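Local coordinates for dual specificity protein phosphatase 8 (PDB 4JMK) that probably removes phosphate from phosphotyrosine, phosphoserine and phosphothreonine of proteins and so negatively regulates mitogen-activated protein kinases, at residues N34-C39 and F50-I55; Y59-L64 and F129-Q134; K69-I74 and I100-K105. The protein carries 1 engineered substitution. All coordinates share one frame; numbering follows the deposited sequence.

All three contacts belong to the dual specificity phosphatase catalytic domain, here cut from a longer protein. Their centres lie about 15 to 16 Å apart. Contact 1 comes first along the chain, at the edge of the mixed sheet where strands 29-34 and 50-52 run parallel. Contact 2 joins the loop after strand 50-52 to the start of helix 129-148. Contact 3, nested within the loop that contact 2 closes, packs helix 67-79 against helix 94-107. V53 and I55 of contact 1 touch L63 of contact 2, and M51 and V53 touch S70 of contact 3. Contact 1 therefore links the sheet edge to both other contacts, close to the predicted active site.

Contact 1: residues N34-C39 and F50-I55. With SO4 (sulfate ion), chain D.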
# COMPACT_ATOMS: atom_id res chain seq x y z
N ASN A 34 2.90 3.32 -6.80
CA ASN A 34 4.29 2.90 -6.97
C ASN A 34 5.10 3.47 -5.82
O ASN A 34 5.36 4.68 -5.78
CB ASN A 34 4.77 3.47 -8.31
CG ASN A 34 6.21 3.14 -8.63
OD1 ASN A 34 7.03 2.89 -7.74
ND2 ASN A 34 6.54 3.18 -9.91
N ALA A 35 5.50 2.60 -4.89
CA ALA A 35 6.23 3.04 -3.70
C ALA A 35 7.71 2.82 -3.92
O ALA A 35 8.28 1.85 -3.42
CB ALA A 35 5.75 2.28 -2.47
N SER A 36 8.33 3.71 -4.70
CA SER A 36 9.75 3.59 -5.04
C SER A 36 10.20 4.84 -5.76
O SER A 36 9.37 5.62 -6.22
CB SER A 36 9.97 2.40 -5.97
OG SER A 36 9.66 2.78 -7.30
N ASN A 37 11.52 5.04 -5.86
CA ASN A 37 12.06 6.11 -6.70
C ASN A 37 12.43 5.58 -8.07
O ASN A 37 12.36 6.31 -9.07
CB ASN A 37 13.32 6.73 -6.07
CG ASN A 37 13.02 7.56 -4.84
OD1 ASN A 37 12.21 8.49 -4.89
ND2 ASN A 37 13.66 7.22 -3.73
N SER A 38 12.84 4.32 -8.12
CA SER A 38 13.49 3.79 -9.32
C SER A 38 12.56 3.01 -10.26
O SER A 38 12.82 2.93 -11.45
CB SER A 38 14.67 2.90 -8.93
OG SER A 38 14.26 1.88 -8.04
N CYS A 39 11.48 2.45 -9.72
CA CYS A 39 10.57 1.67 -10.56
C CYS A 39 9.79 2.60 -11.48
O CYS A 39 9.26 3.62 -11.04
CB CYS A 39 9.59 0.84 -9.72
SG CYS A 39 10.35 -0.18 -8.40
N PHE A 50 -2.28 7.06 -11.59
CA PHE A 50 -0.95 6.70 -11.12
C PHE A 50 -0.51 7.61 -9.99
O PHE A 50 -0.70 8.83 -10.08
CB PHE A 50 0.06 6.82 -12.26
CG PHE A 50 1.48 6.54 -11.85
CD1 PHE A 50 1.92 5.23 -11.68
CD2 PHE A 50 2.36 7.59 -11.59
CE1 PHE A 50 3.22 4.97 -11.30
CE2 PHE A 50 3.67 7.32 -11.21
CZ PHE A 50 4.10 6.01 -11.06
N MET A 51 0.09 7.04 -8.96
CA MET A 51 0.67 7.85 -7.88
C MET A 51 2.00 7.26 -7.45
O MET A 51 2.09 6.05 -7.23
CB MET A 51 -0.27 7.91 -6.68
CG MET A 51 0.36 8.60 -5.46
SD MET A 51 -0.73 8.59 -4.03
CE MET A 51 0.40 9.17 -2.75
N ARG A 52 3.02 8.10 -7.32
CA ARG A 52 4.31 7.65 -6.80
C ARG A 52 4.49 8.07 -5.34
O ARG A 52 4.16 9.20 -4.98
CB ARG A 52 5.47 8.23 -7.64
CG ARG A 52 6.87 7.76 -7.18
CD ARG A 52 8.01 8.21 -8.11
NE ARG A 52 7.85 7.72 -9.48
CZ ARG A 52 8.23 6.51 -9.91
NH1 ARG A 52 8.80 5.64 -9.07
NH2 ARG A 52 8.05 6.17 -11.18
N VAL A 53 4.97 7.14 -4.52
CA VAL A 53 5.49 7.47 -3.18
C VAL A 53 7.00 7.29 -3.26
O VAL A 53 7.51 6.16 -3.22
CB VAL A 53 4.92 6.54 -2.10
CG1 VAL A 53 5.53 6.88 -0.73
CG2 VAL A 53 3.42 6.67 -2.05
N PRO A 54 7.73 8.41 -3.43
CA PRO A 54 9.14 8.38 -3.79
C PRO A 54 10.05 8.04 -2.62
O PRO A 54 10.71 8.92 -2.06
CB PRO A 54 9.39 9.81 -4.29
CG PRO A 54 8.45 10.65 -3.48
CD PRO A 54 7.22 9.78 -3.27
N ILE A 55 10.10 6.77 -2.25
CA ILE A 55 10.91 6.35 -1.10
C ILE A 55 11.82 5.16 -1.41
O ILE A 55 11.47 4.28 -2.20
CB ILE A 55 10.01 5.99 0.11
CG1 ILE A 55 9.05 4.84 -0.25
CG2 ILE A 55 9.24 7.21 0.59
CD1 ILE A 55 8.19 4.36 0.91
S SO4 D . 14.95 3.34 -4.94
O1 SO4 D . 15.73 3.74 -6.10
O2 SO4 D . 15.03 4.41 -3.95
O3 SO4 D . 15.52 2.11 -4.39
O4 SO4 D . 13.55 3.12 -5.32
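N34 and R52 both start with CG anti to the backbone nitrogen (chi1 179° and -178°). They are parallel bridge partners, and their side chains leave the sheet on the same face and run alongside each other. A bend at chi3 of R52 (-59°) then brings its guanidinium to the loop carbonyls, where the group turns its rim to S36 O and C39 O. R52 NH1 meets S36 O at 2.9 Å, coming from above that carbonyl plane. R52 NH1 and NH2 also grip C39 O end-on, NH2 at 2.8 Å, both within the carbonyl plane. N34 ND2 adds a third donor to C39 O at 3.0 Å, from above the plane. The other end of the N34 amide is also used: S36 OG donates to N34 OD1 at 2.7 Å, on a lone pair. S36 OG in turn accepts from C39 N, which makes an ST motif. The amide is thus held against rotation at both ends. N34 CB rests 3.7 Å from F50 CE1. The backbone bonds are N34 N to M51 O at 2.9 Å and V53 N to N34 O at 2.8 Å. Beyond them, N37 N and S38 N donate to one oxygen of a sulfate, probably from the crystallisation liquor, which R94 also binds. The A35 side chain lies about 5 Å from that of S88, an engineered residue at the predicted phosphocysteine position. The positive charge of R52 is likely to be eased by the carbonyl dipoles, and its two bonds to C39 O tie the loop to strand 50-52 and probably steady its turn.

Contact 2: residues Y59-L64 and F129-Q134; sequences YCEKLL and FNFLGQ
The loop Y59-L64 has no regular structure and follows the first turns of helix 129-148, with Y59 CA 5.1 Å from N130 CA at one end and L64 beside Q134 at the other. Two side-chain amides of the helix take hold of the loop backbone. N130 ND2 donates to E61 O at 2.7 Å, in the carbonyl plane and on a lone pair; N58 O is its second acceptor. The Q134 chain runs extended beyond CG (chi2 173°), which carries its amide to the loop. There NE2 reaches E61 O at 2.9 Å, and it also bonds to N130 OD1. L63 N meets Q134 OE1 at 2.6 Å on a lone pair, and L64 N adds a weak bond to it at 3.1 Å. With both ends engaged, the Q134 amide is fixed in its turn. The F131 ring sets its edge at E61 O. Apolar packing adds to these bonds: F131 CD2 lies 4.3 Å from L63 CB, and Y59 CE2 lies 4.0 Å from F129 CB. The F131 side chain is about 5 Å from the bound sulfate. The contact thus fastens the loop between strand 50-52 and helix 67-79 to the N-terminal turns of helix 129-148, while L63 and F131 both rest on T97 of helix 94-107.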
# COMPACT_ATOMS: atom_id res chain seq x y z
N TYR A 59 16.65 1.87 6.45
CA TYR A 59 16.32 2.04 7.86
C TYR A 59 16.09 3.50 8.28
O TYR A 59 15.65 3.76 9.40
CB TYR A 59 17.37 1.34 8.75
CG TYR A 59 17.19 -0.17 8.81
CD1 TYR A 59 17.92 -1.02 7.98
CD2 TYR A 59 16.27 -0.75 9.69
CE1 TYR A 59 17.75 -2.40 8.03
CE2 TYR A 59 16.09 -2.13 9.74
CZ TYR A 59 16.83 -2.95 8.91
OH TYR A 59 16.65 -4.32 8.97
N CYS A 60 16.33 4.43 7.37
CA CYS A 60 16.16 5.85 7.70
C CYS A 60 15.12 6.55 6.84
O CYS A 60 14.77 7.70 7.10
CB CYS A 60 17.51 6.57 7.58
SG CYS A 60 18.82 5.79 8.52
N GLU A 61 14.61 5.86 5.82
CA GLU A 61 13.61 6.46 4.95
C GLU A 61 12.31 6.67 5.71
O GLU A 61 11.97 5.95 6.65
CB GLU A 61 13.38 5.61 3.70
CG GLU A 61 12.39 6.20 2.71
CD GLU A 61 12.94 7.41 1.96
OE1 GLU A 61 13.52 7.20 0.88
OE2 GLU A 61 12.78 8.55 2.45
N LYS A 62 11.57 7.67 5.28
CA LYS A 62 10.43 8.12 6.03
C LYS A 62 9.13 7.98 5.19
O LYS A 62 8.98 8.60 4.12
CB LYS A 62 10.74 9.53 6.51
CG LYS A 62 10.06 9.96 7.78
CD LYS A 62 9.61 11.40 7.61
CE LYS A 62 9.09 11.63 6.19
NZ LYS A 62 8.18 10.54 5.69
N LEU A 63 8.21 7.14 5.66
CA LEU A 63 7.01 6.77 4.91
C LEU A 63 5.78 7.45 5.52
O LEU A 63 4.75 7.60 4.86
CB LEU A 63 6.86 5.25 4.96
CG LEU A 63 5.61 4.53 4.43
CD1 LEU A 63 5.30 4.95 3.00
CD2 LEU A 63 5.80 3.01 4.51
N LEU A 64 5.88 7.86 6.78
CA LEU A 64 4.73 8.34 7.57
C LEU A 64 3.74 9.36 6.95
O LEU A 64 2.51 9.10 6.94
CB LEU A 64 5.17 8.83 8.95
CG LEU A 64 4.78 7.98 10.15
CD1 LEU A 64 5.38 8.58 11.42
CD2 LEU A 64 3.27 7.89 10.26
N PHE A 129 12.35 -3.00 9.73
CA PHE A 129 11.85 -2.60 11.05
C PHE A 129 11.49 -1.12 11.12
O PHE A 129 10.58 -0.73 11.84
CB PHE A 129 12.91 -2.91 12.11
CG PHE A 129 13.15 -4.38 12.31
CD1 PHE A 129 14.44 -4.88 12.44
CD2 PHE A 129 12.08 -5.26 12.39
CE1 PHE A 129 14.66 -6.24 12.64
CE2 PHE A 129 12.29 -6.62 12.58
CZ PHE A 129 13.58 -7.10 12.71
N ASN A 130 12.25 -0.30 10.39
CA ASN A 130 11.98 1.13 10.34
C ASN A 130 10.55 1.41 9.86
O ASN A 130 9.83 2.21 10.46
CB ASN A 130 13.04 1.81 9.46
CG ASN A 130 12.69 3.25 9.12
OD1 ASN A 130 12.40 4.06 10.00
ND2 ASN A 130 12.71 3.58 7.82
N PHE A 131 10.12 0.73 8.80
CA PHE A 131 8.74 0.91 8.30
C PHE A 131 7.70 0.35 9.26
O PHE A 131 6.64 0.96 9.47
CB PHE A 131 8.58 0.28 6.91
CG PHE A 131 9.39 0.96 5.85
CD1 PHE A 131 9.79 0.27 4.71
CD2 PHE A 131 9.78 2.29 6.00
CE1 PHE A 131 10.56 0.89 3.73
CE2 PHE A 131 10.55 2.93 5.02
CZ PHE A 131 10.94 2.23 3.89
N LEU A 132 7.99 -0.81 9.85
CA LEU A 132 7.07 -1.38 10.83
C LEU A 132 6.86 -0.44 12.03
O LEU A 132 5.74 -0.29 12.53
CB LEU A 132 7.55 -2.76 11.29
CG LEU A 132 7.40 -3.90 10.29
CD1 LEU A 132 7.96 -5.19 10.88
CD2 LEU A 132 5.93 -4.08 9.91
N GLY A 133 7.93 0.21 12.49
CA GLY A 133 7.82 1.17 13.57
C GLY A 133 6.98 2.39 13.20
O GLY A 133 6.23 2.92 14.03
N GLN A 134 7.11 2.85 11.95
CA GLN A 134 6.28 3.96 11.47
C GLN A 134 4.80 3.58 11.45
O GLN A 134 3.95 4.43 11.70
CB GLN A 134 6.79 4.47 10.12
CG GLN A 134 8.16 5.15 10.23
CD GLN A 134 8.78 5.51 8.89
OE1 GLN A 134 8.12 6.07 8.01
NE2 GLN A 134 10.07 5.22 8.73

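Contact 3: residues K69-I74 and I100-K105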
# COMPACT_ATOMS: atom_id res chain seq x y z
N LYS A 69 -2.18 10.13 2.13
CA LYS A 69 -2.39 10.35 0.70
C LYS A 69 -2.43 9.04 -0.10
O LYS A 69 -3.17 8.94 -1.08
CB LYS A 69 -1.32 11.29 0.13
CG LYS A 69 -1.51 12.75 0.54
CD LYS A 69 -0.63 13.68 -0.29
CE LYS A 69 -0.86 15.15 0.07
NZ LYS A 69 0.33 15.74 0.77
N SER A 70 -1.62 8.07 0.30
CA SER A 70 -1.67 6.73 -0.30
C SER A 70 -3.03 6.07 -0.07
O SER A 70 -3.64 5.50 -0.97
CB SER A 70 -0.59 5.84 0.33
OG SER A 70 0.71 6.36 0.11
N ILE A 71 -3.53 6.17 1.16
CA ILE A 71 -4.85 5.64 1.48
C ILE A 71 -5.97 6.34 0.69
O ILE A 71 -6.87 5.68 0.17
CB ILE A 71 -5.06 5.70 3.01
CG1 ILE A 71 -4.12 4.69 3.68
CG2 ILE A 71 -6.52 5.42 3.41
CD1 ILE A 71 -4.08 4.80 5.21
N GLU A 72 -5.90 7.66 0.58
CA GLU A 72 -6.83 8.43 -0.25
C GLU A 72 -6.84 7.94 -1.71
O GLU A 72 -7.90 7.78 -2.32
CB GLU A 72 -6.44 9.92 -0.18
CG GLU A 72 -7.28 10.86 -1.02
CD GLU A 72 -6.65 12.25 -1.16
OE1 GLU A 72 -7.19 13.21 -0.58
OE2 GLU A 72 -5.62 12.38 -1.86
N PHE A 73 -5.65 7.70 -2.26
CA PHE A 73 -5.52 7.19 -3.63
C PHE A 73 -6.22 5.84 -3.78
O PHE A 73 -6.96 5.61 -4.76
CB PHE A 73 -4.04 7.07 -4.00
CG PHE A 73 -3.79 6.61 -5.43
CD1 PHE A 73 -4.02 7.46 -6.51
CD2 PHE A 73 -3.32 5.32 -5.67
CE1 PHE A 73 -3.78 7.03 -7.82
CE2 PHE A 73 -3.09 4.88 -6.98
CZ PHE A 73 -3.31 5.75 -8.06
N ILE A 74 -5.97 4.94 -2.84
CA ILE A 74 -6.59 3.61 -2.88
C ILE A 74 -8.11 3.75 -2.79
O ILE A 74 -8.84 3.05 -3.51
CB ILE A 74 -6.05 2.68 -1.76
CG1 ILE A 74 -4.57 2.35 -2.02
CG2 ILE A 74 -6.90 1.39 -1.64
CD1 ILE A 74 -3.86 1.77 -0.81
N ILE A 100 -0.63 -2.52 4.67
CA ILE A 100 -0.94 -2.75 6.09
C ILE A 100 -1.60 -1.52 6.69
O ILE A 100 -2.61 -1.63 7.37
CB ILE A 100 0.31 -3.16 6.92
CG1 ILE A 100 0.82 -4.51 6.42
CG2 ILE A 100 -0.03 -3.26 8.41
CD1 ILE A 100 2.26 -4.84 6.82
N ALA A 101 -1.03 -0.34 6.44
CA ALA A 101 -1.63 0.90 6.94
C ALA A 101 -3.06 1.09 6.42
O ALA A 101 -3.94 1.58 7.14
CB ALA A 101 -0.76 2.10 6.58
N TYR A 102 -3.31 0.73 5.16
CA TYR A 102 -4.64 0.90 4.60
C TYR A 102 -5.67 0.06 5.36
O TYR A 102 -6.78 0.52 5.64
CB TYR A 102 -4.66 0.51 3.11
CG TYR A 102 -6.05 0.66 2.53
CD1 TYR A 102 -6.51 1.90 2.10
CD2 TYR A 102 -6.90 -0.43 2.43
CE1 TYR A 102 -7.80 2.04 1.58
CE2 TYR A 102 -8.19 -0.29 1.92
CZ TYR A 102 -8.62 0.94 1.50
OH TYR A 102 -9.89 1.08 0.99
N ILE A 103 -5.30 -1.16 5.69
CA ILE A 103 -6.20 -2.04 6.43
C ILE A 103 -6.41 -1.53 7.83
O ILE A 103 -7.53 -1.55 8.35
CB ILE A 103 -5.68 -3.48 6.42
CG1 ILE A 103 -5.78 -4.03 5.00
CG2 ILE A 103 -6.47 -4.37 7.35
CD1 ILE A 103 -4.99 -5.26 4.81
N MET A 104 -5.33 -1.05 8.45
CA MET A 104 -5.44 -0.46 9.79
C MET A 104 -6.47 0.66 9.85
O MET A 104 -7.36 0.67 10.70
CB MET A 104 -4.10 0.13 10.20
CG MET A 104 -3.08 -0.87 10.65
SD MET A 104 -1.47 -0.08 10.90
CE MET A 104 -1.89 0.91 12.32
N LYS A 105 -6.34 1.63 8.96
CA LYS A 105 -7.21 2.79 8.96
C LYS A 105 -8.63 2.42 8.56
O LYS A 105 -9.58 2.90 9.16
CB LYS A 105 -6.66 3.86 8.03
CG LYS A 105 -7.41 5.19 8.11
CD LYS A 105 -6.71 6.25 7.26
CE LYS A 105 -7.49 7.54 7.23
NZ LYS A 105 -7.87 7.93 8.59
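I74 sets its CG2 methyl over one face of the Y102 ring, 3.7 Å from the centroid, in a CH-pi contact. This is the tight part. The methyl is offset toward the ring rim and comes within 3.4 Å of Y102 CE1. I71 CG2 comes up obliquely to the same ring, 3.8 Å from Y102 CD1. With CG of Y102 opposite the backbone nitrogen (chi1 179°), the ring lies where both isoleucines of helix 67-79 meet it. Its hydroxyl goes on to D75 and H9, so the buried polar end has partners. Putting an alanine at Y102 would probably open a gap beneath I74 CG2 and leave D75 and H9 without their shared hydroxyl. I71 is buried between Y102 and K105. The solvent side is the exposed K105, which lays its aliphatic chain on I71, with K105 CD 3.6 Å from I71 CD1. Y138 of helix 129-148 touches both I71 and K105. The two helices cross steeply, at -78°, with their segment axes 9.8 Å apart at closest approach. Between the two segments the chemistry is apolar, with no polar bond, so the fit probably rests on methyl and ring packing, with the K105 chain at the rim.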